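Serine--tRNA ligase (Pyrococcus horikoshii, PDB 2DQ0) catalyses the ATP-dependent attachment of serine to tRNA(Ser), and probably also to tRNA(Sec), working as a homodimer with the tRNA bound across its two subunits. Local coordinates at residues G182-Y187 with R298-H303; F235-Y240 with K284-A289; K294-V299 with R412-I417. One frame throughout, in Å; residues are numbered along the deposited sequence.

Contact 1: residues G182-Y187 with R298-H303; sequences GSRFYY and RVHQFH. With SSA (5'-O-(N-(L-seryl)-sulfamoyl)adenosine), chain G; SO4 (sulfate ion), chain C; SO4 (sulfate ion), chain D.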
loop_
_atom_site.group_PDB
_atom_site.type_symbol
_atom_site.label_atom_id
_atom_site.label_comp_id
_atom_site.label_asym_id
_atom_site.label_seq_id
_atom_site.Cartn_x
_atom_site.Cartn_y
_atom_site.Cartn_z
ATOM N N GLY A 182 7.303 -10.722 8.195
ATOM C CA GLY A 182 8.580 -10.398 8.783
ATOM C C GLY A 182 8.325 -9.483 9.955
ATOM O O GLY A 182 7.180 -9.159 10.240
ATOM N N SER A 183 9.387 -9.049 10.622
ATOM C CA SER A 183 9.266 -8.207 11.799
ATOM C C SER A 183 8.726 -6.807 11.530
ATOM O O SER A 183 8.877 -6.264 10.438
ATOM C CB SER A 183 10.621 -8.116 12.485
ATOM O OG SER A 183 11.579 -7.715 11.533
ATOM N N ARG A 184 8.103 -6.232 12.556
ATOM C CA ARG A 184 7.522 -4.897 12.479
ATOM C C ARG A 184 6.339 -4.720 11.501
ATOM O O ARG A 184 6.087 -3.632 10.995
ATOM C CB ARG A 184 8.631 -3.866 12.253
ATOM C CG ARG A 184 9.632 -3.879 13.428
ATOM C CD ARG A 184 10.556 -2.650 13.552
ATOM N NE ARG A 184 11.470 -2.572 12.432
ATOM C CZ ARG A 184 12.298 -1.561 12.209
ATOM N NH1 ARG A 184 13.093 -1.591 11.139
ATOM N NH2 ARG A 184 12.326 -0.528 13.052
ATOM N N PHE A 185 5.642 -5.828 11.248
ATOM C CA PHE A 185 4.399 -5.875 10.481
ATOM C C PHE A 185 3.416 -6.442 11.519
ATOM O O PHE A 185 3.834 -6.968 12.535
ATOM C CB PHE A 185 4.477 -6.841 9.308
ATOM C CG PHE A 185 5.045 -6.237 8.071
ATOM C CD1 PHE A 185 6.360 -6.475 7.705
ATOM C CD2 PHE A 185 4.262 -5.419 7.270
ATOM C CE1 PHE A 185 6.881 -5.912 6.558
ATOM C CE2 PHE A 185 4.779 -4.853 6.118
ATOM C CZ PHE A 185 6.095 -5.099 5.758
ATOM N N TYR A 186 2.123 -6.365 11.278
ATOM C CA TYR A 186 1.178 -6.884 12.250
ATOM C C TYR A 186 -0.215 -7.113 11.660
ATOM O O TYR A 186 -0.513 -6.627 10.569
ATOM C CB TYR A 186 1.021 -5.863 13.357
ATOM C CG TYR A 186 0.695 -4.518 12.778
ATOM C CD1 TYR A 186 1.716 -3.628 12.452
ATOM C CD2 TYR A 186 -0.620 -4.172 12.440
ATOM C CE1 TYR A 186 1.449 -2.437 11.803
ATOM C CE2 TYR A 186 -0.905 -2.959 11.782
ATOM C CZ TYR A 186 0.143 -2.098 11.472
ATOM O OH TYR A 186 -0.077 -0.885 10.860
ATOM N N TYR A 187 -1.045 -7.875 12.381
ATOM C CA TYR A 187 -2.448 -8.046 12.014
ATOM C C TYR A 187 -3.066 -7.267 13.178
ATOM O O TYR A 187 -2.667 -7.448 14.333
ATOM C CB TYR A 187 -2.977 -9.497 12.104
ATOM C CG TYR A 187 -2.575 -10.432 10.994
ATOM C CD1 TYR A 187 -1.336 -11.084 11.023
ATOM C CD2 TYR A 187 -3.424 -10.665 9.905
ATOM C CE1 TYR A 187 -0.954 -11.931 10.012
ATOM C CE2 TYR A 187 -3.048 -11.523 8.877
ATOM C CZ TYR A 187 -1.810 -12.152 8.940
ATOM O OH TYR A 187 -1.413 -13.013 7.952
ATOM N N ARG A 298 6.545 1.717 15.898
ATOM C CA ARG A 298 7.432 1.946 14.773
ATOM C C ARG A 298 7.398 0.695 13.896
ATOM O O ARG A 298 8.113 -0.284 14.126
ATOM C CB ARG A 298 8.858 2.243 15.276
ATOM C CG ARG A 298 9.884 2.330 14.166
ATOM C CD ARG A 298 11.277 2.532 14.707
ATOM N NE ARG A 298 11.514 3.920 15.059
ATOM C CZ ARG A 298 11.683 4.362 16.300
ATOM N NH1 ARG A 298 11.642 3.516 17.323
ATOM N NH2 ARG A 298 11.905 5.653 16.512
ATOM N N VAL A 299 6.557 0.750 12.876
ATOM C CA VAL A 299 6.380 -0.373 12.000
ATOM C C VAL A 299 6.560 -0.010 10.536
ATOM O O VAL A 299 6.790 1.147 10.173
ATOM C CB VAL A 299 4.991 -0.930 12.204
ATOM C CG1 VAL A 299 4.904 -1.604 13.561
ATOM C CG2 VAL A 299 3.969 0.231 12.145
ATOM N N HIS A 300 6.437 -1.015 9.692
ATOM C CA HIS A 300 6.584 -0.809 8.270
ATOM C C HIS A 300 5.363 -0.184 7.573
ATOM O O HIS A 300 5.522 0.469 6.519
ATOM C CB HIS A 300 6.966 -2.134 7.615
ATOM C CG HIS A 300 8.347 -2.565 7.958
ATOM N ND1 HIS A 300 9.440 -1.748 7.754
ATOM C CD2 HIS A 300 8.817 -3.705 8.519
ATOM C CE1 HIS A 300 10.525 -2.371 8.175
ATOM N NE2 HIS A 300 10.173 -3.557 8.641
ATOM N N GLN A 301 4.166 -0.402 8.129
ATOM C CA GLN A 301 2.956 0.182 7.555
ATOM C C GLN A 301 2.042 0.735 8.636
ATOM O O GLN A 301 1.871 0.130 9.698
ATOM C CB GLN A 301 2.170 -0.834 6.692
ATOM C CG GLN A 301 1.277 -1.756 7.463
ATOM C CD GLN A 301 0.464 -2.740 6.601
ATOM O OE1 GLN A 301 1.011 -3.442 5.744
ATOM N NE2 GLN A 301 -0.844 -2.822 6.871
ATOM N N PHE A 302 1.488 1.907 8.353
ATOM C CA PHE A 302 0.545 2.577 9.237
ATOM C C PHE A 302 -0.329 3.536 8.442
ATOM O O PHE A 302 0.003 3.945 7.311
ATOM C CB PHE A 302 1.247 3.351 10.351
ATOM C CG PHE A 302 2.157 4.443 9.866
ATOM C CD1 PHE A 302 3.461 4.160 9.468
ATOM C CD2 PHE A 302 1.727 5.766 9.847
ATOM C CE1 PHE A 302 4.323 5.183 9.067
ATOM C CE2 PHE A 302 2.585 6.800 9.450
ATOM C CZ PHE A 302 3.883 6.507 9.060
ATOM N N HIS A 303 -1.450 3.892 9.045
ATOM C CA HIS A 303 -2.403 4.798 8.431
ATOM C C HIS A 303 -2.203 6.204 8.979
ATOM O O HIS A 303 -1.941 6.380 10.176
ATOM C CB HIS A 303 -3.807 4.299 8.731
ATOM C CG HIS A 303 -4.113 2.984 8.097
ATOM N ND1 HIS A 303 -5.082 2.132 8.579
ATOM C CD2 HIS A 303 -3.603 2.390 6.989
ATOM C CE1 HIS A 303 -5.155 1.068 7.796
ATOM N NE2 HIS A 303 -4.268 1.200 6.824
HETATM N N10 SSA G . 4.488 14.228 6.243
HETATM C CA SSA G . 5.031 14.465 7.593
HETATM C CB SSA G . 3.977 15.023 8.512
HETATM O OG SSA G . 2.997 14.044 8.874
HETATM C C9 SSA G . 5.588 13.209 8.251
HETATM O O9 SSA G . 5.447 12.105 7.730
HETATM N N8 SSA G . 6.251 13.375 9.402
HETATM S S1 SSA G . 6.829 12.102 10.195
HETATM O O1S SSA G . 7.806 11.499 9.300
HETATM O O2S SSA G . 7.241 12.599 11.503
HETATM O "O5'" SSA G . 5.592 11.149 10.332
HETATM C "C5'" SSA G . 4.424 11.620 10.977
HETATM C "C4'" SSA G . 4.004 10.718 12.095
HETATM O "O4'" SSA G . 3.691 9.402 11.598
HETATM C "C3'" SSA G . 4.991 10.454 13.214
HETATM O "O3'" SSA G . 5.025 11.559 14.093
HETATM C "C2'" SSA G . 4.313 9.263 13.866
HETATM O "O2'" SSA G . 3.154 9.582 14.597
HETATM C "C1'" SSA G . 3.932 8.448 12.623
HETATM N N9 SSA G . 4.990 7.567 12.136
HETATM C C8 SSA G . 6.136 7.880 11.422
HETATM N N7 SSA G . 6.881 6.840 11.145
HETATM C C5 SSA G . 6.190 5.774 11.714
HETATM C C6 SSA G . 6.462 4.382 11.786
HETATM N N6 SSA G . 7.546 3.824 11.254
HETATM N N1 SSA G . 5.553 3.580 12.420
HETATM C C2 SSA G . 4.449 4.151 12.950
HETATM N N3 SSA G . 4.089 5.455 12.949
HETATM C C4 SSA G . 5.017 6.214 12.322
HETATM S S SO4 C . 13.098 -5.142 10.072
HETATM O O1 SO4 C . 12.889 -6.071 8.945
HETATM O O2 SO4 C . 11.795 -4.824 10.672
HETATM O O3 SO4 C . 13.961 -5.775 11.090
HETATM O O4 SO4 C . 13.743 -3.909 9.578
HETATM S S SO4 D . 12.278 3.033 20.631
HETATM O O1 SO4 D . 11.464 2.349 19.605
HETATM O O2 SO4 D . 11.591 2.910 21.931
HETATM O O3 SO4 D . 13.627 2.435 20.730
HETATM O O4 SO4 D . 12.418 4.451 20.254
#

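Contact 2: residues F235-Y240 with K284-A289; sequences FEDVIY and KEAGTA. With SSA (5'-O-(N-(L-seryl)-sulfamoyl)adenosine), chain G.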
loop_
_atom_site.group_PDB
_atom_site.type_symbol
_atom_site.label_atom_id
_atom_site.label_comp_id
_atom_site.label_asym_id
_atom_site.label_seq_id
_atom_site.Cartn_x
_atom_site.Cartn_y
_atom_site.Cartn_z
ATOM N N PHE A 235 15.777 7.275 0.056
ATOM C CA PHE A 235 15.647 6.108 -0.831
ATOM C C PHE A 235 16.341 4.906 -0.236
ATOM O O PHE A 235 15.976 3.771 -0.501
ATOM C CB PHE A 235 16.238 6.352 -2.230
ATOM C CG PHE A 235 15.386 7.207 -3.111
ATOM C CD1 PHE A 235 15.632 8.575 -3.228
ATOM C CD2 PHE A 235 14.282 6.664 -3.758
ATOM C CE1 PHE A 235 14.780 9.394 -3.972
ATOM C CE2 PHE A 235 13.419 7.467 -4.503
ATOM C CZ PHE A 235 13.668 8.842 -4.609
ATOM N N GLU A 236 17.342 5.148 0.589
ATOM C CA GLU A 236 18.054 4.039 1.194
ATOM C C GLU A 236 17.411 3.635 2.526
ATOM O O GLU A 236 17.228 2.454 2.814
ATOM C CB GLU A 236 19.515 4.449 1.400
ATOM C CG GLU A 236 20.479 3.318 1.695
ATOM C CD GLU A 236 21.890 3.826 2.000
ATOM O OE1 GLU A 236 22.757 2.998 2.363
ATOM O OE2 GLU A 236 22.133 5.052 1.879
ATOM N N ASP A 237 17.013 4.631 3.308
ATOM C CA ASP A 237 16.459 4.394 4.632
ATOM C C ASP A 237 14.970 4.224 4.832
ATOM O O ASP A 237 14.551 3.438 5.678
ATOM C CB ASP A 237 16.944 5.500 5.558
ATOM C CG ASP A 237 18.443 5.514 5.679
ATOM O OD1 ASP A 237 18.999 6.577 6.024
ATOM O OD2 ASP A 237 19.064 4.451 5.430
ATOM N N VAL A 238 14.160 4.953 4.078
ATOM C CA VAL A 238 12.744 4.843 4.295
ATOM C C VAL A 238 11.897 4.303 3.153
ATOM O O VAL A 238 10.967 3.539 3.378
ATOM C CB VAL A 238 12.137 6.229 4.771
ATOM C CG1 VAL A 238 13.207 7.221 5.078
ATOM C CG2 VAL A 238 11.237 6.785 3.741
ATOM N N ILE A 239 12.233 4.669 1.927
ATOM C CA ILE A 239 11.422 4.305 0.777
ATOM C C ILE A 239 11.624 2.982 0.064
ATOM O O ILE A 239 12.730 2.635 -0.319
ATOM C CB ILE A 239 11.513 5.429 -0.249
ATOM C CG1 ILE A 239 11.105 6.725 0.423
ATOM C CG2 ILE A 239 10.617 5.152 -1.454
ATOM C CD1 ILE A 239 11.472 7.936 -0.404
ATOM N N TYR A 240 10.514 2.269 -0.125
ATOM C CA TYR A 240 10.483 0.988 -0.831
ATOM C C TYR A 240 10.222 1.254 -2.310
ATOM O O TYR A 240 9.334 2.053 -2.661
ATOM C CB TYR A 240 9.319 0.104 -0.371
ATOM C CG TYR A 240 9.437 -0.537 0.982
ATOM C CD1 TYR A 240 10.355 -1.563 1.209
ATOM C CD2 TYR A 240 8.584 -0.171 2.024
ATOM C CE1 TYR A 240 10.422 -2.220 2.440
ATOM C CE2 TYR A 240 8.643 -0.825 3.263
ATOM C CZ TYR A 240 9.567 -1.846 3.461
ATOM O OH TYR A 240 9.659 -2.466 4.681
ATOM N N LYS A 284 10.709 1.696 5.292
ATOM C CA LYS A 284 11.669 0.634 5.537
ATOM C C LYS A 284 12.172 0.645 6.977
ATOM O O LYS A 284 12.454 -0.406 7.540
ATOM C CB LYS A 284 12.876 0.793 4.613
ATOM C CG LYS A 284 12.672 0.443 3.144
ATOM C CD LYS A 284 13.939 0.831 2.364
ATOM C CE LYS A 284 13.930 0.345 0.936
ATOM N NZ LYS A 284 15.047 0.974 0.158
ATOM N N GLU A 285 12.263 1.833 7.569
ATOM C CA GLU A 285 12.805 1.975 8.914
ATOM C C GLU A 285 14.117 1.195 8.948
ATOM O O GLU A 285 14.384 0.452 9.893
ATOM C CB GLU A 285 11.848 1.428 9.971
ATOM C CG GLU A 285 10.584 2.255 10.153
ATOM C CD GLU A 285 10.841 3.724 10.528
ATOM O OE1 GLU A 285 11.832 4.014 11.236
ATOM O OE2 GLU A 285 10.029 4.587 10.125
ATOM N N ALA A 286 14.935 1.373 7.913
ATOM C CA ALA A 286 16.203 0.658 7.815
ATOM C C ALA A 286 17.171 0.938 8.966
ATOM O O ALA A 286 17.721 0.008 9.556
ATOM C CB ALA A 286 16.861 0.962 6.487
ATOM N N GLY A 287 17.372 2.209 9.294
ATOM C CA GLY A 287 18.274 2.549 10.383
ATOM C C GLY A 287 18.087 1.680 11.621
ATOM O O GLY A 287 19.030 1.437 12.372
ATOM N N THR A 288 16.865 1.210 11.838
ATOM C CA THR A 288 16.551 0.370 12.985
ATOM C C THR A 288 16.137 -1.027 12.502
ATOM O O THR A 288 16.138 -1.286 11.301
ATOM C CB THR A 288 15.429 1.017 13.817
ATOM O OG1 THR A 288 14.816 0.026 14.639
ATOM C CG2 THR A 288 14.385 1.661 12.911
ATOM N N ALA A 289 15.813 -1.930 13.425
ATOM C CA ALA A 289 15.396 -3.301 13.082
ATOM C C ALA A 289 14.931 -3.975 14.376
ATOM O O ALA A 289 14.173 -4.952 14.365
ATOM C CB ALA A 289 16.575 -4.094 12.448
HETATM N N10 SSA G . 4.488 14.228 6.243
HETATM C CA SSA G . 5.031 14.465 7.593
HETATM C CB SSA G . 3.977 15.023 8.512
HETATM O OG SSA G . 2.997 14.044 8.874
HETATM C C9 SSA G . 5.588 13.209 8.251
HETATM O O9 SSA G . 5.447 12.105 7.730
HETATM N N8 SSA G . 6.251 13.375 9.402
HETATM S S1 SSA G . 6.829 12.102 10.195
HETATM O O1S SSA G . 7.806 11.499 9.300
HETATM O O2S SSA G . 7.241 12.599 11.503
HETATM O "O5'" SSA G . 5.592 11.149 10.332
HETATM C "C5'" SSA G . 4.424 11.620 10.977
HETATM C "C4'" SSA G . 4.004 10.718 12.095
HETATM O "O4'" SSA G . 3.691 9.402 11.598
HETATM C "C3'" SSA G . 4.991 10.454 13.214
HETATM O "O3'" SSA G . 5.025 11.559 14.093
HETATM C "C2'" SSA G . 4.313 9.263 13.866
HETATM O "O2'" SSA G . 3.154 9.582 14.597
HETATM C "C1'" SSA G . 3.932 8.448 12.623
HETATM N N9 SSA G . 4.990 7.567 12.136
HETATM C C8 SSA G . 6.136 7.880 11.422
HETATM N N7 SSA G . 6.881 6.840 11.145
HETATM C C5 SSA G . 6.190 5.774 11.714
HETATM C C6 SSA G . 6.462 4.382 11.786
HETATM N N6 SSA G . 7.546 3.824 11.254
HETATM N N1 SSA G . 5.553 3.580 12.420
HETATM C C2 SSA G . 4.449 4.151 12.950
HETATM N N3 SSA G . 4.089 5.455 12.949
HETATM C C4 SSA G . 5.017 6.214 12.322
#

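Contact 3: residues K294-V299 with R412-I417; sequences KGIFRV and RAIVAI. With SSA (5'-O-(N-(L-seryl)-sulfamoyl)adenosine), chain G; SO4 (sulfate ion), chain E; SO4 (sulfate ion), chain D.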
loop_
_atom_site.group_PDB
_atom_site.type_symbol
_atom_site.label_atom_id
_atom_site.label_comp_id
_atom_site.label_asym_id
_atom_site.label_seq_id
_atom_site.Cartn_x
_atom_site.Cartn_y
_atom_site.Cartn_z
ATOM N N LYS A 294 8.010 -2.808 20.977
ATOM C CA LYS A 294 7.718 -3.940 20.071
ATOM C C LYS A 294 6.347 -4.159 19.424
ATOM O O LYS A 294 6.104 -5.218 18.826
ATOM C CB LYS A 294 8.134 -5.253 20.755
ATOM C CG LYS A 294 8.666 -5.090 22.172
ATOM C CD LYS A 294 7.614 -4.529 23.128
ATOM C CE LYS A 294 8.266 -4.012 24.412
ATOM N NZ LYS A 294 7.289 -3.387 25.339
ATOM N N GLY A 295 5.468 -3.173 19.510
ATOM C CA GLY A 295 4.155 -3.330 18.911
ATOM C C GLY A 295 3.886 -2.548 17.634
ATOM O O GLY A 295 4.364 -2.906 16.565
ATOM N N ILE A 296 3.112 -1.475 17.739
ATOM C CA ILE A 296 2.770 -0.681 16.569
ATOM C C ILE A 296 3.249 0.758 16.639
ATOM O O ILE A 296 2.681 1.660 16.012
ATOM C CB ILE A 296 1.254 -0.678 16.333
ATOM C CG1 ILE A 296 0.529 -0.038 17.521
ATOM C CG2 ILE A 296 0.776 -2.080 16.088
ATOM C CD1 ILE A 296 -1.020 -0.020 17.383
ATOM N N PHE A 297 4.304 0.971 17.409
ATOM C CA PHE A 297 4.861 2.301 17.546
ATOM C C PHE A 297 5.731 2.666 16.340
ATOM O O PHE A 297 5.689 3.787 15.843
ATOM C CB PHE A 297 5.718 2.375 18.799
ATOM C CG PHE A 297 6.247 3.734 19.065
ATOM C CD1 PHE A 297 5.403 4.735 19.570
ATOM C CD2 PHE A 297 7.570 4.057 18.748
ATOM C CE1 PHE A 297 5.868 6.047 19.752
ATOM C CE2 PHE A 297 8.051 5.374 18.929
ATOM C CZ PHE A 297 7.185 6.370 19.433
ATOM N N ARG A 298 6.545 1.717 15.898
ATOM C CA ARG A 298 7.432 1.946 14.773
ATOM C C ARG A 298 7.398 0.695 13.896
ATOM O O ARG A 298 8.113 -0.284 14.126
ATOM C CB ARG A 298 8.858 2.243 15.276
ATOM C CG ARG A 298 9.884 2.330 14.166
ATOM C CD ARG A 298 11.277 2.532 14.707
ATOM N NE ARG A 298 11.514 3.920 15.059
ATOM C CZ ARG A 298 11.683 4.362 16.300
ATOM N NH1 ARG A 298 11.642 3.516 17.323
ATOM N NH2 ARG A 298 11.905 5.653 16.512
ATOM N N VAL A 299 6.557 0.750 12.876
ATOM C CA VAL A 299 6.380 -0.373 12.000
ATOM C C VAL A 299 6.560 -0.010 10.536
ATOM O O VAL A 299 6.790 1.147 10.173
ATOM C CB VAL A 299 4.991 -0.930 12.204
ATOM C CG1 VAL A 299 4.904 -1.604 13.561
ATOM C CG2 VAL A 299 3.969 0.231 12.145
ATOM N N ARG A 412 0.461 5.508 16.255
ATOM C CA ARG A 412 0.808 6.118 17.526
ATOM C C ARG A 412 -0.329 6.745 18.292
ATOM O O ARG A 412 -0.202 6.959 19.494
ATOM C CB ARG A 412 1.929 7.121 17.327
ATOM C CG ARG A 412 3.137 6.416 16.742
ATOM C CD ARG A 412 4.337 7.266 16.736
ATOM N NE ARG A 412 5.485 6.479 16.357
ATOM C CZ ARG A 412 6.706 6.968 16.213
ATOM N NH1 ARG A 412 7.697 6.152 15.870
ATOM N NH2 ARG A 412 6.928 8.267 16.411
ATOM N N ALA A 413 -1.435 7.047 17.619
ATOM C CA ALA A 413 -2.574 7.624 18.316
ATOM C C ALA A 413 -3.169 6.473 19.152
ATOM O O ALA A 413 -3.590 6.636 20.312
ATOM C CB ALA A 413 -3.585 8.134 17.316
ATOM N N ILE A 414 -3.171 5.292 18.555
ATOM C CA ILE A 414 -3.704 4.131 19.222
ATOM C C ILE A 414 -2.849 3.815 20.444
ATOM O O ILE A 414 -3.393 3.476 21.490
ATOM C CB ILE A 414 -3.776 2.913 18.242
ATOM C CG1 ILE A 414 -4.958 3.097 17.286
ATOM C CG2 ILE A 414 -3.918 1.588 19.004
ATOM C CD1 ILE A 414 -5.090 1.972 16.276
ATOM N N VAL A 415 -1.521 3.933 20.334
ATOM C CA VAL A 415 -0.691 3.646 21.501
ATOM C C VAL A 415 -1.006 4.702 22.559
ATOM O O VAL A 415 -1.271 4.362 23.720
ATOM C CB VAL A 415 0.870 3.632 21.212
ATOM C CG1 VAL A 415 1.199 2.657 20.121
ATOM C CG2 VAL A 415 1.355 4.981 20.836
ATOM N N ALA A 416 -1.026 5.972 22.157
ATOM C CA ALA A 416 -1.311 7.018 23.127
ATOM C C ALA A 416 -2.645 6.784 23.837
ATOM O O ALA A 416 -2.738 6.969 25.057
ATOM C CB ALA A 416 -1.285 8.394 22.471
ATOM N N ILE A 417 -3.664 6.348 23.095
ATOM C CA ILE A 417 -4.969 6.120 23.702
ATOM C C ILE A 417 -4.953 4.932 24.642
ATOM O O ILE A 417 -5.533 4.997 25.723
ATOM C CB ILE A 417 -6.078 5.948 22.627
ATOM C CG1 ILE A 417 -6.309 7.297 21.936
ATOM C CG2 ILE A 417 -7.378 5.409 23.250
ATOM C CD1 ILE A 417 -7.331 7.262 20.837
HETATM N N10 SSA G . 4.488 14.228 6.243
HETATM C CA SSA G . 5.031 14.465 7.593
HETATM C CB SSA G . 3.977 15.023 8.512
HETATM O OG SSA G . 2.997 14.044 8.874
HETATM C C9 SSA G . 5.588 13.209 8.251
HETATM O O9 SSA G . 5.447 12.105 7.730
HETATM N N8 SSA G . 6.251 13.375 9.402
HETATM S S1 SSA G . 6.829 12.102 10.195
HETATM O O1S SSA G . 7.806 11.499 9.300
HETATM O O2S SSA G . 7.241 12.599 11.503
HETATM O "O5'" SSA G . 5.592 11.149 10.332
HETATM C "C5'" SSA G . 4.424 11.620 10.977
HETATM C "C4'" SSA G . 4.004 10.718 12.095
HETATM O "O4'" SSA G . 3.691 9.402 11.598
HETATM C "C3'" SSA G . 4.991 10.454 13.214
HETATM O "O3'" SSA G . 5.025 11.559 14.093
HETATM C "C2'" SSA G . 4.313 9.263 13.866
HETATM O "O2'" SSA G . 3.154 9.582 14.597
HETATM C "C1'" SSA G . 3.932 8.448 12.623
HETATM N N9 SSA G . 4.990 7.567 12.136
HETATM C C8 SSA G . 6.136 7.880 11.422
HETATM N N7 SSA G . 6.881 6.840 11.145
HETATM C C5 SSA G . 6.190 5.774 11.714
HETATM C C6 SSA G . 6.462 4.382 11.786
HETATM N N6 SSA G . 7.546 3.824 11.254
HETATM N N1 SSA G . 5.553 3.580 12.420
HETATM C C2 SSA G . 4.449 4.151 12.950
HETATM N N3 SSA G . 4.089 5.455 12.949
HETATM C C4 SSA G . 5.017 6.214 12.322
HETATM S S SO4 E . 10.816 8.447 17.466
HETATM O O1 SO4 E . 10.920 8.202 16.006
HETATM O O2 SO4 E . 12.112 8.932 17.994
HETATM O O3 SO4 E . 10.469 7.186 18.143
HETATM O O4 SO4 E . 9.769 9.457 17.738
HETATM S S SO4 D . 12.278 3.033 20.631
HETATM O O1 SO4 D . 11.464 2.349 19.605
HETATM O O2 SO4 D . 11.591 2.910 21.931
HETATM O O3 SO4 D . 13.627 2.435 20.730
HETATM O O4 SO4 D . 12.418 4.451 20.254
#

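Contact 1: residues G182-Y187 with R298-H303
Arg-184, Phe-185 and Tyr-186 pack their loop against the loop entering strand 301-311 and its first residue, in the second half of the class II motif 2 hairpin, close to the adenine pocket. The backbone anchor is nearly straight: His-300 N donates to Arg-184 O at 2.9 Å. The CB of His-300 sits over one face of the Phe-185 ring, a CH-pi contact of 3.9 Å to the centroid, while the two rings meet obliquely. Tyr-186 holds its CG between the backbone N and the carbonyl carbon (chi1 52°), which sends the ring edge along Val-299 CG2 and lets the hydroxyl donate to Gln-301 O. The amide of Gln-301 reaches across the dimer interface to Tyr-219 and Pro-217 of the second subunit. On the ligand side, Val-299 reads the adenine of the seryl-adenylate analogue with its backbone, N to SSA N1 at 3.0 Å and O from SSA N6, and Phe-302 lies flat against one face of the base. Arg-184 NH1 bonds Glu-285 O, and His-300 ND1 bonds Arg-283 O. Arg-184 NE and His-300 NE2 both donate to O2 of the chain C sulfate, probably from the crystallisation liquor, each at 2.9 Å.

Contact 2: residues F235-Y240 with K284-A289
Lys-284 lays its side chain across Tyr-240, with CG over one face of the ring at 3.7 Å from the centroid. Its chain is extended beyond CG, and this carries NZ past the ring to Phe-235 O in the short helix 234-237, where it donates a hydrogen bond of 3.0 Å. Two backbone bonds fix the start of the side chain and the residues after it. Lys-284 N donates to Val-238 O at 2.7 Å, and Ala-286 N donates to Asp-237 O at 3.1 Å. With an alanine in place of Lys-284, the Phe-235 carbonyl would probably lose its ammonium partner and the Tyr-240 ring the methylene that lies over its face. Between the two anchored residues, Glu-285 points away from 235-240 and bends at chi2 (-58°), which turns OE2 to accept from SSA N6 at 2.8 Å. The amino group that marks the base as adenine is thus met by a residue held through its neighbours. A type I turn from Glu-285 to Thr-288 then opens the motif 2 loop. Outward, Phe-235 and Ile-239 pack on helix 223-227, Tyr-240 is bonded through its backbone to Leu-249 in strand 248-249 and touches Val-242 of the second subunit, and 284-289 leads on from strand 273-282.

Contact 3: residues K294-V299 with R412-I417
Phe-297 sets its CG anti to the backbone N (chi1 -176°), and Arg-412 runs extended from CG to NE; together these torsions slide the guanidinium flat over the phenyl ring. The planes are only 6° apart and the centres 3.6 Å, a stacked cation-pi pair with NE above the middle of the ring. Arg-412 also grips the backbone of the same residue, side-on. Phe-297 O lies in the guanidinium plane and accepts from two nitrogens: Arg-412 NE at 2.7 Å with an N-H...O angle of 161°, and NH1 at 3.1 Å. The NE donor is somewhat tilted from the carbonyl plane, whereas NH1 stands well above it. Held by both ring and carbonyl, the guanidinium has little freedom to turn, and its opposite face is presented to the adenine of the ligand. This is the class II arrangement in which the motif 3 arginine lies on the base from one side while the motif 2 phenylalanine, here Phe-302, lies on the other. Arg-412 NH2 is held by Glu-370 O and has a weak bond to the sulfate of chain E, an ion probably from the crystallisation liquor. That sulfate also sits 2.7 Å, through its O3, from Arg-298 NH2, so both arginines face one anion. Away from the ligand the contact turns apolar: Ile-296 CD1 meets Ile-414 CG2 at 3.7 Å, and its CG1 rests against Val-415 CG1 at 3.8 Å, these last two side chains running in opposite directions. His-162 bonds Ile-296 N and touches Val-415. Ile-414 packs on helix 190-209 and Val-415 on Met-362, so this face of helix 410-420 meets helices 190-209 and 162-168 and strand 354-362 as well as the end of the motif 2 loop.

In the fold
All three contacts gather around motif 2, the hairpin of strands 273-282 and 301-311 in the catalytic sheet, and all touch the adenylate analogue. Contact 2 takes the outgoing end of the motif 2 loop, contacts 1 and 3 its return, where they share Arg-298 and Val-299. Along the chain, contact 2 is nested inside the loop closed by contact 1, and contact 3 then ties on helix 410-420 of motif 3. The centre of contact 1 lies about 10 Å from that of contact 3 and about 13 Å from that of contact 2. The adenine pocket is therefore assembled from chain-distant pieces; contact 1, with Tyr-240 of contact 2, also touches the second subunit, whereas contact 3 does not.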